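Local coordinates for protein transcriptional activator TenA-1 (Sulfolobus solfataricus P2, PDB 2QZC) that is a putative TenA-like thiaminase of all-helical, heme oxygenase-like fold that probably acts on thiamin-related pyrimidines, at residues 34-39 / 205-210; 67-72 / 175-180. One frame throughout, in Å; residues are numbered along the deposited sequence.

From the N terminus, the chain first reaches residues 34-39, a turn leading into helix 38-63, and then residues 67-72, where helix 68-78 begins. About a hundred residues later, 175-180 at the end of helix 166-179 returns to 67-72 and closes the inner loop, interaction 2. Helix 186-208 then brings 205-210 back to 34-39, closing the outer loop, interaction 1. Interaction 2 is thus nested inside interaction 1, with no crossing. The two lie on opposite sides of the chain's centre, their own centres about 35 Å apart. Each ties an early helix start to a late helix end, at a different edge of the helical bundle.

Interaction 1. Residues 34-39 / 205-210; sequences GSLPLD and ASLRKD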
loop_
_atom_site.group_PDB
_atom_site.type_symbol
_atom_site.label_atom_id
_atom_site.label_comp_id
_atom_site.label_asym_id
_atom_site.label_seq_id
_atom_site.Cartn_x
_atom_site.Cartn_y
_atom_site.Cartn_z
ATOM N N GLY A 34 -28.737 20.913 -7.078
ATOM C CA GLY A 34 -27.830 21.823 -7.742
ATOM C C GLY A 34 -27.634 23.160 -7.103
ATOM O O GLY A 34 -26.829 23.937 -7.627
ATOM N N SER A 35 -28.316 23.445 -5.990
ATOM C CA SER A 35 -28.290 24.754 -5.365
ATOM C C SER A 35 -27.058 25.049 -4.490
ATOM O O SER A 35 -26.867 26.193 -4.076
ATOM C CB SER A 35 -29.540 24.974 -4.494
ATOM O OG SER A 35 -29.551 24.109 -3.353
ATOM N N LEU A 36 -26.222 24.038 -4.190
ATOM C CA LEU A 36 -25.032 24.275 -3.384
ATOM C C LEU A 36 -24.139 25.283 -4.092
ATOM O O LEU A 36 -23.755 25.047 -5.253
ATOM C CB LEU A 36 -24.225 22.973 -3.161
ATOM C CG LEU A 36 -23.032 23.072 -2.194
ATOM C CD1 LEU A 36 -23.546 23.216 -0.757
ATOM C CD2 LEU A 36 -22.122 21.828 -2.346
ATOM N N PRO A 37 -23.789 26.393 -3.416
ATOM C CA PRO A 37 -22.895 27.327 -4.071
ATOM C C PRO A 37 -21.534 26.720 -4.423
ATOM O O PRO A 37 -20.955 25.983 -3.598
ATOM C CB PRO A 37 -22.721 28.432 -3.032
ATOM C CG PRO A 37 -23.891 28.355 -2.178
ATOM C CD PRO A 37 -24.192 26.882 -2.091
ATOM N N LEU A 38 -21.021 27.012 -5.608
ATOM C CA LEU A 38 -19.724 26.480 -6.009
ATOM C C LEU A 38 -18.568 26.886 -5.091
ATOM O O LEU A 38 -17.618 26.082 -4.959
ATOM C CB LEU A 38 -19.416 26.735 -7.499
ATOM C CG LEU A 38 -20.242 25.938 -8.523
ATOM C CD1 LEU A 38 -19.762 26.395 -9.923
ATOM C CD2 LEU A 38 -20.113 24.423 -8.414
ATOM N N ASP A 39 -18.616 28.049 -4.441
ATOM C CA ASP A 39 -17.540 28.443 -3.490
ATOM C C ASP A 39 -17.479 27.477 -2.290
ATOM O O ASP A 39 -16.379 27.214 -1.759
ATOM C CB ASP A 39 -17.626 29.907 -2.986
ATOM C CG ASP A 39 -18.791 30.164 -2.004
ATOM O OD1 ASP A 39 -19.961 29.978 -2.399
ATOM O OD2 ASP A 39 -18.554 30.589 -0.844
ATOM N N ALA A 205 -18.870 21.655 8.434
ATOM C CA ALA A 205 -17.726 22.562 8.392
ATOM C C ALA A 205 -17.541 23.194 7.017
ATOM O O ALA A 205 -17.085 24.352 6.917
ATOM C CB ALA A 205 -16.453 21.828 8.833
ATOM N N SER A 206 -17.917 22.458 5.966
ATOM C CA SER A 206 -17.859 22.981 4.603
ATOM C C SER A 206 -18.993 23.995 4.394
ATOM O O SER A 206 -18.750 25.062 3.824
ATOM C CB SER A 206 -17.857 21.860 3.570
ATOM O OG SER A 206 -16.588 21.208 3.526
ATOM N N LEU A 207 -20.223 23.694 4.828
ATOM C CA LEU A 207 -21.319 24.689 4.699
ATOM C C LEU A 207 -20.979 26.020 5.386
ATOM O O LEU A 207 -21.329 27.088 4.893
ATOM C CB LEU A 207 -22.642 24.108 5.223
ATOM C CG LEU A 207 -23.273 22.981 4.429
ATOM C CD1 LEU A 207 -24.534 22.431 5.146
ATOM C CD2 LEU A 207 -23.626 23.426 3.003
ATOM N N ARG A 208 -20.265 25.961 6.510
ATOM C CA ARG A 208 -19.872 27.140 7.270
ATOM C C ARG A 208 -18.572 27.764 6.780
ATOM O O ARG A 208 -18.234 28.883 7.206
ATOM C CB ARG A 208 -19.658 26.767 8.741
ATOM C CG ARG A 208 -20.897 26.319 9.504
ATOM C CD ARG A 208 -20.609 26.247 10.984
ATOM N NE ARG A 208 -19.590 25.241 11.303
ATOM C CZ ARG A 208 -19.799 24.032 11.812
ATOM N NH1 ARG A 208 -20.990 23.595 12.138
ATOM N NH2 ARG A 208 -18.765 23.220 12.021
ATOM N N LYS A 209 -17.804 27.059 5.937
ATOM C CA LYS A 209 -16.448 27.443 5.575
ATOM C C LYS A 209 -15.641 27.750 6.841
ATOM O O LYS A 209 -15.091 28.842 7.009
ATOM C CB LYS A 209 -16.400 28.573 4.536
ATOM C CG LYS A 209 -17.016 28.150 3.211
ATOM C CD LYS A 209 -16.668 29.075 2.027
ATOM C CE LYS A 209 -17.019 30.496 2.275
ATOM N NZ LYS A 209 -16.470 31.309 1.115
ATOM N N ASP A 210 -15.537 26.751 7.725
ATOM C CA ASP A 210 -14.810 26.898 8.992
ATOM C C ASP A 210 -13.348 27.301 8.810
ATOM O O ASP A 210 -12.741 26.994 7.796
ATOM C CB ASP A 210 -14.813 25.612 9.808
ATOM C CG ASP A 210 -16.116 25.302 10.496
ATOM O OD1 ASP A 210 -17.014 26.198 10.610
ATOM O OD2 ASP A 210 -16.203 24.153 11.007
#
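Two separate touches join the segments: D39 with K209, and L36 with L207. In the D39 conformer described, K209 NZ donates to D39 OD2 at 2.9 Å, a salt bridge in which the carboxylate offers the anti lone pair, the one turned away from OD1. The two side chains cross at about a right angle, and the lysine end comes alongside the oxygen, with K209 CE also only 3.5 Å from D39 OD2. D39 holds CG between its own backbone N and carbonyl carbon (chi1 71°), a rotation that brings OD2 to the ammonium. The apolar touch is a single pair of methyls, L36 CD1 and L207 CD2 at 3.8 Å; L36 is buried, and F27 and M31 of helix 26-32 also pack on it.

Further out, L36 O accepts a bond from Y156 OH. On the other segment, R208 grips D210 side-on, NE to OD1 at 2.8 Å and NH2 to OD2 at 2.9 Å, both nearly straight (170° and 169°). K209 has positive phi, and the bonds K209 N to S206 O and D210 N to A205 O reach back into the last turn. These features define a Schellman motif ending helix 186-208, set here against the N-terminal start of helix 38-63 in the all-helical TenA fold.

Interaction 2. Residues 67-72 / 175-180; sequences PIDKVT and ILYALD
K70 lays its aliphatic chain across one face of the Y177 ring, the two side chains crossing at about a right angle. K70 CE sits 3.4 Å from the ring centroid and only 14° off its normal, a CH-pi contact, while K70 CD comes within 3.3 Å of Y177 CD2. Bends at chi2 and chi4 fold the lysine so that CE rests above the ring's centre. Deeper in, K70 CB meets A178 CB at 3.9 Å, and the small alanine lets the CA atoms of K70 and A178 approach to 5.3 Å. The lysine chain on ring and alanine is the tight part, with K70 and A178 buried although Y177 itself is exposed.

The polar side is looser. The ammonium adds a cation-pi interaction, K70 NZ lying 4.2 Å from the Y177 centroid and 28° off the normal. D69 OD2 stays 4.3 Å from Y177 OH, with no hydrogen bond between them; instead D69 OD2 takes a salt bridge from K70 NZ at 2.8 Å. K70 NZ also forms a salt bridge with E181 OE2, its strongest polar partner. With K70 cut back to an alanine, the Y177 face would probably be uncovered and D69 and E181 would lose their shared cation.

The short axes of 68-72 and 175-179 run nearly antiparallel, at 157° and 9.2 Å apart at closest approach. L131 of helix 127-148 touches A178, W134 and M138 pack on I175, and V8 of helix 6-14 meets L176 and L179, so both helices pack on helix 166-179, while W127 touches P67.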
loop_
_atom_site.group_PDB
_atom_site.type_symbol
_atom_site.label_atom_id
_atom_site.label_comp_id
_atom_site.label_asym_id
_atom_site.label_seq_id
_atom_site.Cartn_x
_atom_site.Cartn_y
_atom_site.Cartn_z
ATOM N N PRO A 67 -5.013 -9.400 6.766
ATOM C CA PRO A 67 -4.848 -10.694 6.062
ATOM C C PRO A 67 -4.330 -10.432 4.658
ATOM O O PRO A 67 -4.864 -9.573 3.950
ATOM C CB PRO A 67 -6.278 -11.262 6.026
ATOM C CG PRO A 67 -6.980 -10.577 7.144
ATOM C CD PRO A 67 -6.428 -9.168 7.104
ATOM N N ILE A 68 -3.290 -11.153 4.247
ATOM C CA ILE A 68 -2.604 -10.821 3.006
ATOM C C ILE A 68 -3.493 -10.810 1.769
ATOM O O ILE A 68 -3.359 -9.921 0.933
ATOM C CB ILE A 68 -1.307 -11.669 2.816
ATOM C CG1 ILE A 68 -0.393 -11.039 1.747
ATOM C CG2 ILE A 68 -1.654 -13.142 2.565
ATOM C CD1 ILE A 68 0.213 -9.724 2.134
ATOM N N ASP A 69 -4.400 -11.784 1.665
ATOM C CA ASP A 69 -5.297 -11.869 0.510
ATOM C C ASP A 69 -6.263 -10.679 0.442
ATOM O O ASP A 69 -6.447 -10.099 -0.632
ATOM C CB ASP A 69 -6.106 -13.193 0.497
ATOM C CG ASP A 69 -6.990 -13.391 1.757
ATOM O OD1 ASP A 69 -6.460 -13.279 2.902
ATOM O OD2 ASP A 69 -8.213 -13.658 1.583
ATOM N N LYS A 70 -6.831 -10.334 1.607
ATOM C CA LYS A 70 -7.824 -9.247 1.693
ATOM C C LYS A 70 -7.171 -7.907 1.408
ATOM O O LYS A 70 -7.718 -7.095 0.629
ATOM C CB LYS A 70 -8.503 -9.216 3.060
ATOM C CG LYS A 70 -9.277 -10.480 3.460
ATOM C CD LYS A 70 -10.381 -10.764 2.483
ATOM C CE LYS A 70 -11.293 -11.875 2.957
ATOM N NZ LYS A 70 -10.557 -13.155 3.084
ATOM N N VAL A 71 -6.018 -7.664 2.015
ATOM C CA VAL A 71 -5.356 -6.360 1.805
ATOM C C VAL A 71 -4.820 -6.173 0.372
ATOM O O VAL A 71 -4.965 -5.077 -0.209
ATOM C CB VAL A 71 -4.289 -5.996 2.878
ATOM C CG1 VAL A 71 -4.887 -6.000 4.290
ATOM C CG2 VAL A 71 -3.064 -6.852 2.792
ATOM N N THR A 72 -4.248 -7.236 -0.231
ATOM C CA THR A 72 -3.739 -7.169 -1.604
ATOM C C THR A 72 -4.854 -6.843 -2.611
ATOM O O THR A 72 -4.662 -6.038 -3.521
ATOM C CB THR A 72 -3.031 -8.480 -1.990
ATOM O OG1 THR A 72 -2.025 -8.747 -1.016
ATOM C CG2 THR A 72 -2.391 -8.364 -3.349
ATOM N N ILE A 175 -13.452 -4.052 0.020
ATOM C CA ILE A 175 -13.470 -3.588 1.413
ATOM C C ILE A 175 -14.452 -4.412 2.238
ATOM O O ILE A 175 -14.121 -4.846 3.340
ATOM C CB ILE A 175 -13.775 -2.066 1.458
ATOM C CG1 ILE A 175 -12.602 -1.282 0.841
ATOM C CG2 ILE A 175 -14.096 -1.612 2.934
ATOM C CD1 ILE A 175 -12.932 0.183 0.471
ATOM N N LEU A 176 -15.636 -4.671 1.682
ATOM C CA LEU A 176 -16.658 -5.458 2.380
ATOM C C LEU A 176 -16.220 -6.913 2.556
ATOM O O LEU A 176 -16.549 -7.496 3.579
ATOM C CB LEU A 176 -18.039 -5.336 1.725
ATOM C CG LEU A 176 -18.710 -3.941 1.776
ATOM C CD1 LEU A 176 -20.108 -3.955 1.169
ATOM C CD2 LEU A 176 -18.784 -3.349 3.209
ATOM N N TYR A 177 -15.503 -7.498 1.576
ATOM C CA TYR A 177 -14.947 -8.856 1.700
ATOM C C TYR A 177 -13.997 -8.915 2.922
ATOM O O TYR A 177 -14.009 -9.866 3.715
ATOM C CB TYR A 177 -14.254 -9.217 0.370
ATOM C CG TYR A 177 -13.653 -10.602 0.237
ATOM C CD1 TYR A 177 -14.424 -11.750 0.460
ATOM C CD2 TYR A 177 -12.332 -10.770 -0.213
ATOM C CE1 TYR A 177 -13.864 -13.039 0.314
ATOM C CE2 TYR A 177 -11.769 -12.059 -0.387
ATOM C CZ TYR A 177 -12.542 -13.177 -0.117
ATOM O OH TYR A 177 -11.992 -14.433 -0.276
ATOM N N ALA A 178 -13.165 -7.880 3.080
ATOM C CA ALA A 178 -12.265 -7.794 4.241
ATOM C C ALA A 178 -13.049 -7.562 5.546
ATOM O O ALA A 178 -12.749 -8.152 6.565
ATOM C CB ALA A 178 -11.250 -6.673 4.066
ATOM N N LEU A 179 -14.053 -6.681 5.496
ATOM C CA LEU A 179 -14.890 -6.398 6.667
ATOM C C LEU A 179 -15.634 -7.633 7.164
ATOM O O LEU A 179 -15.808 -7.779 8.383
ATOM C CB LEU A 179 -15.881 -5.254 6.389
ATOM C CG LEU A 179 -16.751 -4.728 7.532
ATOM C CD1 LEU A 179 -15.885 -4.058 8.614
ATOM C CD2 LEU A 179 -17.754 -3.728 7.015
ATOM N N ASP A 180 -16.044 -8.507 6.242
ATOM C CA ASP A 180 -16.756 -9.751 6.655
ATOM C C ASP A 180 -15.936 -10.685 7.565
ATOM O O ASP A 180 -16.536 -11.534 8.259
ATOM C CB ASP A 180 -17.303 -10.477 5.426
ATOM C CG ASP A 180 -18.482 -9.745 4.782
ATOM O OD1 ASP A 180 -19.182 -8.939 5.442
ATOM O OD2 ASP A 180 -18.700 -10.001 3.577
#